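Local coordinates for protein 2,3-bisphosphoglycerate-independent phosphoglycerate mutase (Pyrococcus horikoshii, PDB 2ZKT) that probably interconverts 2-phosphoglycerate and 3-phosphoglycerate in glycolysis, as a metal-binding mutase that needs no 2,3-bisphosphoglycerate, at residues L23-Y31 with K376-M384; S60-Y70 with L254-F264. All blocks are in the same frame, centred on the assembly; numbering follows the deposited sequence.

Contact 1: L23-Y31 with K376-M384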
# COMPACT_ATOMS: atom_id res chain seq x y z
N LEU B 23 0.77 -11.00 5.47
CA LEU B 23 0.23 -9.66 5.26
C LEU B 23 -0.99 -9.46 6.17
O LEU B 23 -1.88 -8.67 5.85
CB LEU B 23 -0.16 -9.44 3.80
CG LEU B 23 0.93 -9.69 2.75
CD1 LEU B 23 0.36 -9.36 1.37
CD2 LEU B 23 2.17 -8.84 3.05
N ASN B 24 -1.01 -10.20 7.28
CA ASN B 24 -2.10 -10.10 8.26
C ASN B 24 -3.45 -10.51 7.67
O ASN B 24 -4.49 -9.94 8.02
CB ASN B 24 -2.20 -8.65 8.81
CG ASN B 24 -0.84 -8.08 9.22
OD1 ASN B 24 -0.13 -8.67 10.04
ND2 ASN B 24 -0.47 -6.94 8.64
N GLY B 25 -3.44 -11.49 6.77
CA GLY B 25 -4.68 -11.96 6.17
C GLY B 25 -5.20 -11.11 5.02
O GLY B 25 -6.33 -11.32 4.57
N LEU B 26 -4.40 -10.15 4.56
CA LEU B 26 -4.81 -9.30 3.46
C LEU B 26 -4.17 -9.81 2.18
O LEU B 26 -3.25 -10.64 2.21
CB LEU B 26 -4.36 -7.85 3.68
CG LEU B 26 -4.74 -7.15 5.01
CD1 LEU B 26 -4.33 -5.69 4.93
CD2 LEU B 26 -6.25 -7.28 5.28
N THR B 27 -4.69 -9.34 1.05
CA THR B 27 -4.13 -9.70 -0.23
C THR B 27 -3.12 -8.59 -0.53
O THR B 27 -3.18 -7.52 0.08
CB THR B 27 -5.18 -9.68 -1.34
OG1 THR B 27 -5.71 -8.35 -1.45
CG2 THR B 27 -6.32 -10.67 -1.02
N PRO B 28 -2.17 -8.84 -1.45
CA PRO B 28 -1.17 -7.83 -1.81
C PRO B 28 -1.81 -6.49 -2.16
O PRO B 28 -1.30 -5.43 -1.80
CB PRO B 28 -0.45 -8.47 -3.01
CG PRO B 28 -0.46 -9.93 -2.62
CD PRO B 28 -1.88 -10.13 -2.11
N LEU B 29 -2.93 -6.54 -2.87
CA LEU B 29 -3.63 -5.32 -3.28
C LEU B 29 -4.19 -4.56 -2.09
O LEU B 29 -4.15 -3.33 -2.07
CB LEU B 29 -4.79 -5.65 -4.24
CG LEU B 29 -5.75 -4.46 -4.52
CD1 LEU B 29 -4.98 -3.22 -4.97
CD2 LEU B 29 -6.77 -4.88 -5.59
N GLU B 30 -4.70 -5.28 -1.09
CA GLU B 30 -5.27 -4.63 0.08
C GLU B 30 -4.15 -4.05 0.95
O GLU B 30 -4.19 -2.88 1.34
CB GLU B 30 -6.13 -5.63 0.88
CG GLU B 30 -7.37 -6.09 0.12
CD GLU B 30 -8.03 -7.33 0.72
OE1 GLU B 30 -7.30 -8.17 1.32
OE2 GLU B 30 -9.27 -7.48 0.59
N TYR B 31 -3.13 -4.89 1.19
CA TYR B 31 -1.95 -4.54 2.00
C TYR B 31 -1.17 -3.36 1.40
O TYR B 31 -0.80 -2.43 2.11
CB TYR B 31 -1.03 -5.77 2.08
CG TYR B 31 0.24 -5.58 2.89
CD1 TYR B 31 0.23 -5.66 4.28
CD2 TYR B 31 1.47 -5.34 2.25
CE1 TYR B 31 1.40 -5.50 5.03
CE2 TYR B 31 2.65 -5.19 2.99
CZ TYR B 31 2.60 -5.27 4.38
OH TYR B 31 3.76 -5.12 5.12
N LYS B 376 -15.03 2.38 -0.14
CA LYS B 376 -14.03 3.41 0.18
C LYS B 376 -12.62 3.13 -0.35
O LYS B 376 -11.90 4.08 -0.70
CB LYS B 376 -13.96 3.61 1.70
CG LYS B 376 -15.26 4.10 2.33
CD LYS B 376 -15.67 5.47 1.77
CE LYS B 376 -16.95 5.99 2.43
NZ LYS B 376 -17.37 7.33 1.89
N ARG B 377 -12.21 1.87 -0.40
CA ARG B 377 -10.87 1.51 -0.89
C ARG B 377 -10.94 0.46 -2.00
O ARG B 377 -12.00 -0.14 -2.24
CB ARG B 377 -9.99 0.97 0.24
CG ARG B 377 -9.49 2.03 1.21
CD ARG B 377 -8.62 1.40 2.29
NE ARG B 377 -9.32 0.30 2.95
CZ ARG B 377 -10.42 0.44 3.68
NH1 ARG B 377 -10.96 1.65 3.85
NH2 ARG B 377 -11.00 -0.63 4.23
N PHE B 378 -9.82 0.23 -2.68
CA PHE B 378 -9.79 -0.75 -3.76
C PHE B 378 -9.16 -2.05 -3.28
O PHE B 378 -7.97 -2.12 -3.01
CB PHE B 378 -9.02 -0.20 -4.97
CG PHE B 378 -9.12 -1.08 -6.21
CD1 PHE B 378 -10.37 -1.57 -6.64
CD2 PHE B 378 -7.98 -1.43 -6.93
CE1 PHE B 378 -10.48 -2.38 -7.77
CE2 PHE B 378 -8.08 -2.26 -8.07
CZ PHE B 378 -9.33 -2.74 -8.49
N GLY B 379 -9.99 -3.09 -3.16
CA GLY B 379 -9.49 -4.39 -2.71
C GLY B 379 -10.51 -5.48 -2.98
O GLY B 379 -11.69 -5.20 -3.21
N GLU B 380 -10.07 -6.74 -2.95
CA GLU B 380 -10.96 -7.85 -3.22
C GLU B 380 -12.18 -7.90 -2.28
O GLU B 380 -13.30 -8.11 -2.75
CB GLU B 380 -10.21 -9.19 -3.17
CG GLU B 380 -9.22 -9.36 -4.33
CD GLU B 380 -7.81 -8.89 -3.99
OE1 GLU B 380 -7.66 -7.89 -3.25
OE2 GLU B 380 -6.84 -9.53 -4.46
N ARG B 381 -11.98 -7.71 -0.97
CA ARG B 381 -13.12 -7.76 -0.06
C ARG B 381 -14.07 -6.58 -0.27
O ARG B 381 -15.28 -6.72 -0.10
CB ARG B 381 -12.65 -7.84 1.41
CG ARG B 381 -12.70 -9.28 1.98
CD ARG B 381 -11.81 -10.24 1.16
NE ARG B 381 -10.39 -10.03 1.41
CZ ARG B 381 -9.72 -10.53 2.45
NH1 ARG B 381 -10.35 -11.28 3.35
NH2 ARG B 381 -8.43 -10.26 2.62
N GLU B 382 -13.52 -5.44 -0.67
CA GLU B 382 -14.32 -4.24 -0.93
C GLU B 382 -15.12 -4.47 -2.23
O GLU B 382 -16.31 -4.13 -2.32
CB GLU B 382 -13.38 -3.03 -1.06
CG GLU B 382 -14.03 -1.66 -0.82
CD GLU B 382 -14.34 -1.37 0.65
OE1 GLU B 382 -13.70 -1.98 1.53
OE2 GLU B 382 -15.21 -0.51 0.92
N ALA B 383 -14.48 -5.05 -3.24
CA ALA B 383 -15.14 -5.31 -4.52
C ALA B 383 -16.31 -6.28 -4.33
O ALA B 383 -17.29 -6.28 -5.08
CB ALA B 383 -14.11 -5.91 -5.47
N MET B 384 -16.17 -7.15 -3.31
CA MET B 384 -17.26 -8.06 -2.98
C MET B 384 -18.52 -7.30 -2.55
O MET B 384 -19.62 -7.83 -2.49
CB MET B 384 -16.78 -8.96 -1.82
CG MET B 384 -15.99 -10.19 -2.27
SD MET B 384 -15.34 -11.12 -0.87
CE MET B 384 -13.62 -11.22 -1.40
O HOH W 1 -8.50 -12.88 5.70
O HOH W 2 -10.60 -4.73 0.37
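E30 and R381 form the salt bridge at the centre of this contact. The guanidinium grips the carboxylate side-on: R381 NH2 lies 2.7 Å from E30 OE1 and R381 NE 2.9 Å from E30 OE2, each on a syn lone pair, with the two planes 27° apart. The same NH2 also gives a hydrogen to the carbonyl of G25 (R381 NH2 to G25 O, 3.1 Å), in the guanidinium plane and on a carbonyl lone pair.

Two backbone amides add to the grip. T27 N donates to E30 OE1 while T27 OG1 accepts from E30 N, a capping box at the start of helix 28-31; R381 N reaches E30 OE2 (3.1 Å) nearly along its C-O bond. A water links E30 OE2 to E382 N. T27 OG1, set between backbone N and carbonyl carbon (chi1 61°), donates to E380 OE1 at 2.7 Å from above that carboxylate's plane. G379 suits its place because any CB would collide with E30 CG.

L29 and F378 carry the apolar part: L29 CD2 makes an off-centre CH-pi contact, 4.2 Å from the ring centroid, and leucine's branched end also packs on P362 of strand 361-366.

With alanine replacing E30, R381 would probably lose its counter-charge and T27 N its capping acceptor. Four protein N-H groups converge on this carboxylate, probably favouring its ionised form despite E380 nearby; it serves both one half of the capping box and the link between segments.

Contact 2: S60-Y70 with L254-F264. With ZN (zinc ion), chain G.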
# COMPACT_ATOMS: atom_id res chain seq x y z
N SER B 60 -3.42 -15.85 -20.31
CA SER B 60 -3.35 -14.41 -20.56
C SER B 60 -4.05 -13.96 -21.86
O SER B 60 -4.66 -12.90 -21.90
CB SER B 60 -1.88 -13.96 -20.59
OG SER B 60 -1.74 -12.62 -20.13
N ASP B 61 -3.95 -14.78 -22.92
CA ASP B 61 -4.56 -14.44 -24.21
C ASP B 61 -6.10 -14.47 -24.18
O ASP B 61 -6.75 -13.51 -24.61
CB ASP B 61 -4.01 -15.36 -25.32
CG ASP B 61 -4.09 -16.84 -24.95
OD1 ASP B 61 -4.46 -17.16 -23.79
OD2 ASP B 61 -3.76 -17.69 -25.82
N THR B 62 -6.67 -15.56 -23.67
CA THR B 62 -8.13 -15.71 -23.58
C THR B 62 -8.75 -14.68 -22.60
O THR B 62 -9.89 -14.23 -22.79
CB THR B 62 -8.53 -17.15 -23.11
OG1 THR B 62 -7.95 -17.41 -21.81
CG2 THR B 62 -8.04 -18.20 -24.12
N ALA B 63 -7.99 -14.30 -21.56
CA ALA B 63 -8.47 -13.33 -20.58
C ALA B 63 -8.60 -11.96 -21.22
O ALA B 63 -9.52 -11.19 -20.90
CB ALA B 63 -7.51 -13.26 -19.37
N HIS B 64 -7.67 -11.64 -22.12
CA HIS B 64 -7.69 -10.32 -22.77
C HIS B 64 -8.74 -10.24 -23.89
O HIS B 64 -9.27 -9.18 -24.19
CB HIS B 64 -6.28 -10.01 -23.30
CG HIS B 64 -5.44 -9.36 -22.23
ND1 HIS B 64 -4.52 -10.02 -21.48
CD2 HIS B 64 -5.44 -8.01 -21.83
CE1 HIS B 64 -3.98 -9.10 -20.65
NE2 HIS B 64 -4.51 -7.88 -20.85
N LEU B 65 -9.00 -11.38 -24.57
CA LEU B 65 -10.10 -11.35 -25.54
C LEU B 65 -11.39 -10.98 -24.81
O LEU B 65 -12.26 -10.27 -25.29
CB LEU B 65 -10.28 -12.74 -26.17
CG LEU B 65 -9.32 -13.06 -27.34
CD1 LEU B 65 -9.36 -14.54 -27.71
CD2 LEU B 65 -9.65 -12.31 -28.63
N SER B 66 -11.49 -11.55 -23.59
CA SER B 66 -12.65 -11.30 -22.74
C SER B 66 -12.71 -9.83 -22.30
O SER B 66 -13.73 -9.16 -22.43
CB SER B 66 -12.55 -12.22 -21.52
OG SER B 66 -13.69 -12.04 -20.68
N ILE B 67 -11.59 -9.32 -21.78
CA ILE B 67 -11.50 -7.93 -21.33
C ILE B 67 -11.83 -6.95 -22.46
O ILE B 67 -12.42 -5.90 -22.21
CB ILE B 67 -10.07 -7.62 -20.80
CG1 ILE B 67 -9.79 -8.46 -19.54
CG2 ILE B 67 -9.91 -6.14 -20.54
CD1 ILE B 67 -10.69 -8.16 -18.34
N PHE B 68 -11.45 -7.28 -23.70
CA PHE B 68 -11.74 -6.39 -24.84
C PHE B 68 -13.20 -6.44 -25.29
O PHE B 68 -13.60 -5.69 -26.19
CB PHE B 68 -10.81 -6.70 -26.03
CG PHE B 68 -9.37 -6.32 -25.79
CD1 PHE B 68 -9.04 -5.05 -25.32
CD2 PHE B 68 -8.35 -7.24 -26.02
CE1 PHE B 68 -7.70 -4.70 -25.07
CE2 PHE B 68 -7.01 -6.92 -25.79
CZ PHE B 68 -6.68 -5.64 -25.31
N GLY B 69 -13.99 -7.33 -24.68
CA GLY B 69 -15.41 -7.43 -25.00
C GLY B 69 -15.87 -8.65 -25.78
O GLY B 69 -17.02 -8.71 -26.23
N TYR B 70 -15.00 -9.64 -25.95
CA TYR B 70 -15.36 -10.83 -26.72
C TYR B 70 -15.59 -12.05 -25.82
O TYR B 70 -15.15 -12.08 -24.67
CB TYR B 70 -14.25 -11.16 -27.73
CG TYR B 70 -13.99 -10.05 -28.73
CD1 TYR B 70 -14.83 -9.86 -29.84
CD2 TYR B 70 -12.94 -9.15 -28.53
CE1 TYR B 70 -14.63 -8.80 -30.73
CE2 TYR B 70 -12.73 -8.08 -29.41
CZ TYR B 70 -13.57 -7.91 -30.50
OH TYR B 70 -13.35 -6.86 -31.37
N LEU B 254 2.57 -11.23 -26.15
CA LEU B 254 1.27 -11.88 -26.24
C LEU B 254 0.07 -10.93 -26.14
O LEU B 254 -0.93 -11.10 -26.85
CB LEU B 254 1.15 -12.98 -25.18
CG LEU B 254 -0.12 -13.83 -25.24
CD1 LEU B 254 -0.31 -14.40 -26.64
CD2 LEU B 254 -0.04 -14.95 -24.21
N VAL B 255 0.16 -9.92 -25.27
CA VAL B 255 -0.95 -8.99 -25.11
C VAL B 255 -0.98 -7.97 -26.25
O VAL B 255 -2.07 -7.53 -26.67
CB VAL B 255 -0.88 -8.27 -23.74
CG1 VAL B 255 -2.00 -7.23 -23.62
CG2 VAL B 255 -1.01 -9.30 -22.62
N LYS B 256 0.19 -7.60 -26.77
CA LYS B 256 0.25 -6.66 -27.89
C LYS B 256 -0.41 -7.36 -29.08
O LYS B 256 -1.09 -6.72 -29.90
CB LYS B 256 1.71 -6.33 -28.24
CG LYS B 256 2.50 -5.66 -27.13
CD LYS B 256 3.97 -5.55 -27.51
CE LYS B 256 4.14 -4.79 -28.83
NZ LYS B 256 5.56 -4.80 -29.29
N GLY B 257 -0.19 -8.67 -29.16
CA GLY B 257 -0.75 -9.48 -30.24
C GLY B 257 -2.27 -9.50 -30.24
O GLY B 257 -2.92 -9.24 -31.26
N VAL B 258 -2.85 -9.80 -29.08
CA VAL B 258 -4.31 -9.83 -28.96
C VAL B 258 -4.86 -8.45 -29.31
O VAL B 258 -5.78 -8.33 -30.11
CB VAL B 258 -4.75 -10.22 -27.52
CG1 VAL B 258 -6.27 -10.11 -27.40
CG2 VAL B 258 -4.28 -11.65 -27.21
N ALA B 259 -4.28 -7.41 -28.72
CA ALA B 259 -4.74 -6.05 -28.98
C ALA B 259 -4.69 -5.73 -30.48
O ALA B 259 -5.63 -5.14 -31.02
CB ALA B 259 -3.89 -5.06 -28.20
N ARG B 260 -3.60 -6.14 -31.14
CA ARG B 260 -3.46 -5.89 -32.58
C ARG B 260 -4.51 -6.65 -33.37
O ARG B 260 -5.14 -6.10 -34.27
CB ARG B 260 -2.05 -6.28 -33.07
CG ARG B 260 -1.05 -5.13 -32.99
CD ARG B 260 0.40 -5.56 -33.17
NE ARG B 260 1.30 -4.41 -33.05
CZ ARG B 260 2.61 -4.49 -32.77
NH1 ARG B 260 3.19 -5.67 -32.58
NH2 ARG B 260 3.32 -3.37 -32.67
N ALA B 261 -4.69 -7.93 -33.02
CA ALA B 261 -5.68 -8.76 -33.70
C ALA B 261 -7.08 -8.12 -33.67
O ALA B 261 -7.79 -8.16 -34.68
CB ALA B 261 -5.73 -10.16 -33.07
N VAL B 262 -7.48 -7.51 -32.55
CA VAL B 262 -8.82 -6.91 -32.50
C VAL B 262 -8.89 -5.48 -33.02
O VAL B 262 -9.96 -4.85 -33.02
CB VAL B 262 -9.44 -7.00 -31.06
CG1 VAL B 262 -9.50 -8.46 -30.63
CG2 VAL B 262 -8.63 -6.17 -30.07
N GLY B 263 -7.75 -4.95 -33.48
CA GLY B 263 -7.75 -3.62 -34.08
C GLY B 263 -7.13 -2.43 -33.37
O GLY B 263 -7.33 -1.29 -33.80
N PHE B 264 -6.38 -2.66 -32.29
CA PHE B 264 -5.76 -1.53 -31.58
C PHE B 264 -4.44 -1.10 -32.23
O PHE B 264 -3.78 -1.89 -32.91
CB PHE B 264 -5.47 -1.93 -30.12
CG PHE B 264 -6.69 -1.88 -29.23
CD1 PHE B 264 -7.66 -2.88 -29.31
CD2 PHE B 264 -6.86 -0.85 -28.31
CE1 PHE B 264 -8.79 -2.84 -28.48
CE2 PHE B 264 -7.98 -0.80 -27.48
CZ PHE B 264 -8.95 -1.79 -27.57
ZN ZN G . -1.98 -12.11 -17.61
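V255 CG1 makes a CH-pi contact over one face of the H64 ring, displaced toward its rim and 3.9 Å from the centroid; a chi1 of 176° carries this methyl away from its own amide, while CG2 of the same valine touches H64 CE1. The ring's rotation is fixed from within its own helix, since H64 ND1 donates to S60 O at 2.9 Å, in the ring plane, and H64 N reaches that oxygen from the opposite face of the carbonyl.

One turn on, V258 divides its branches: CG1 points into the edge of the F68 ring (V258 CG1 to F68 CE2, 3.6 Å), and CG2 rests on the backbone of D61. With CG anti to its carbonyl carbon (chi1 -70°), F68 reaches across to V262 CG2, which covers a ring face, and to A259, whose small side chain admits the ring tip. The F68 and F264 rings meet obliquely. V262 CG1 packs against Y70 CE2 at 3.5 Å. G69 and G263 adopt the positive phi of Schellman motifs that close both helices.

At the other end S60 OG lies 2.6 Å from the zinc ion, whose site D13, D346 and H347 complete.

Helices 60-67 and 254-261, their axes 9.5 Å apart and crossing at -37°, pack side by side on the mixed sheet of this alkaline phosphatase-like fold. Helix 80-86 covers L254 and V258 through F82; strands 6-12 and 296-301 adjoin H64, I67, V255 and F264.

Overall arrangement
From the N terminus, the chain leaves strand 6-12 and enters 23-31, the first half of contact 1. Its partner, 376-384, comes only after 344 intervening residues, so contact 1 closes a loop spanning most of the protein. Contact 2 is nested inside it: 60-70 pairs with 254-264, and the four-stranded antiparallel sheet lies within this inner loop. Contact 1 joins two short helices beside strand 361-366, whereas contact 2 packs two helices against strands 6-12 and 296-301 of the same mixed sheet and supplies a zinc ligand. Their centres are about 27 Å apart and they do not touch; contact 1 is mainly polar and partly buried, contact 2 largely apolar and buried.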